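Local coordinates for protein putative O-acetylhomoserine (Thiol)-lyase (Campylobacter jejuni, PDB 4OC9) that probably uses pyridoxal phosphate to turn O-acetylhomoserine and a thiol or sulfide into homocysteine or a related thioether, at residues D[275-278]-D[279-282]. Sequence-based numbering, arbitrary orientation.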
loop_
_atom_site.group_PDB
_atom_site.type_symbol
_atom_site.label_atom_id
_atom_site.label_comp_id
_atom_site.label_asym_id
_atom_site.label_seq_id
_atom_site.Cartn_x
_atom_site.Cartn_y
_atom_site.Cartn_z
ATOM N N ALA D 275 8.792 -1.392 7.355
ATOM C CA ALA D 275 8.360 -0.851 6.081
ATOM C C ALA D 275 7.357 0.307 6.261
ATOM O O ALA D 275 6.538 0.314 7.183
ATOM C CB ALA D 275 7.746 -1.941 5.238
ATOM N N PRO D 276 7.405 1.297 5.369
ATOM C CA PRO D 276 6.551 2.493 5.392
ATOM C C PRO D 276 5.054 2.238 5.386
ATOM O O PRO D 276 4.271 2.945 6.050
ATOM C CB PRO D 276 6.937 3.232 4.116
ATOM C CG PRO D 276 8.261 2.717 3.730
ATOM C CD PRO D 276 8.360 1.318 4.247
ATOM N N GLN D 277 4.633 1.256 4.620
ATOM C CA GLN D 277 3.218 0.975 4.555
ATOM C C GLN D 277 2.761 0.470 5.938
ATOM O O GLN D 277 1.680 0.841 6.401
ATOM C CB GLN D 277 2.954 -0.077 3.479
ATOM C CG GLN D 277 1.497 -0.346 3.205
ATOM C CD GLN D 277 0.791 0.825 2.544
ATOM O OE1 GLN D 277 1.405 1.619 1.825
ATOM N NE2 GLN D 277 -0.516 0.885 2.718
ATOM N N ASN D 278 3.555 -0.429 6.544
ATOM C CA ASN D 278 3.203 -0.972 7.864
ATOM C C ASN D 278 3.204 0.130 8.894
ATOM O O ASN D 278 2.259 0.237 9.716
ATOM C CB ASN D 278 4.071 -2.135 8.322
ATOM C CG ASN D 278 3.768 -3.427 7.596
ATOM O OD1 ASN D 278 3.380 -3.451 6.444
ATOM N ND2 ASN D 278 3.968 -4.541 8.301
ATOM N N ALA D 279 4.206 1.011 8.807
ATOM C CA ALA D 279 4.312 2.129 9.754
ATOM C C ALA D 279 3.076 3.014 9.655
ATOM O O ALA D 279 2.477 3.385 10.672
ATOM C CB ALA D 279 5.560 2.935 9.504
ATOM N N TRP D 280 2.674 3.321 8.427
ATOM C CA TRP D 280 1.496 4.162 8.200
ATOM C C TRP D 280 0.213 3.518 8.739
ATOM O O TRP D 280 -0.580 4.175 9.405
ATOM C CB TRP D 280 1.351 4.515 6.719
ATOM C CG TRP D 280 0.237 5.430 6.452
ATOM C CD1 TRP D 280 0.258 6.757 6.571
ATOM C CD2 TRP D 280 -1.069 5.076 5.979
ATOM N NE1 TRP D 280 -0.987 7.293 6.215
ATOM C CE2 TRP D 280 -1.812 6.273 5.848
ATOM C CE3 TRP D 280 -1.691 3.863 5.676
ATOM C CZ2 TRP D 280 -3.116 6.299 5.404
ATOM C CZ3 TRP D 280 -3.012 3.880 5.247
ATOM C CH2 TRP D 280 -3.707 5.101 5.103
ATOM N N LEU D 281 0.021 2.235 8.446
ATOM C CA LEU D 281 -1.153 1.512 8.956
ATOM C C LEU D 281 -1.149 1.540 10.471
ATOM O O LEU D 281 -2.183 1.745 11.099
ATOM C CB LEU D 281 -1.156 0.069 8.471
ATOM C CG LEU D 281 -1.474 -0.079 6.997
ATOM C CD1 LEU D 281 -1.253 -1.489 6.488
ATOM C CD2 LEU D 281 -2.915 0.342 6.750
ATOM N N LEU D 282 0.023 1.324 11.073
ATOM C CA LEU D 282 0.169 1.347 12.541
ATOM C C LEU D 282 -0.150 2.737 13.096
ATOM O O LEU D 282 -0.712 2.843 14.179
ATOM C CB LEU D 282 1.532 0.826 12.949
ATOM C CG LEU D 282 1.662 -0.666 12.606
ATOM C CD1 LEU D 282 3.096 -1.174 12.738
ATOM C CD2 LEU D 282 0.715 -1.510 13.457
#
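Q277 and W280 stand about one turn apart at the start of helix 276-309, the amide of Q277 leaning toward the indole so that NE2 meets CE3 at 4.4 Å, obliquely and at loose van der Waals range. W280 carries CG anti to its backbone N (chi1 -176°), and from there the ring runs outward from the axis, packing on S24, I27 and T61 of its own chain, T213 of a third subunit and Q29 of a fourth. L281 lies beside Q277 as well: its CG sits 3.3 Å from Q277 O, and its CD1 comes within 4.4 Å of Q277 CG. L282 likewise lies against N278 O, with CG at 3.1 Å. Both carbonyls also accept i+4 amides, L281 N to Q277 O at 3.0 Å and L282 N to N278 O at 2.8 Å. N278 turns away, its ND2 giving a hydrogen bond to L215 O and its OD1 taking a weak one from Q29 of a second subunit. A275, the N-cap, begins the i+4 series by accepting A279 N at 2.9 Å, and W280 N to P276 O follows. The backbone bonds thus hold the turn, while Q277, against Q277 of the second subunit, and L281, against Q29 of the second and W280 of the third, carry this helix start into the tetramer interfaces.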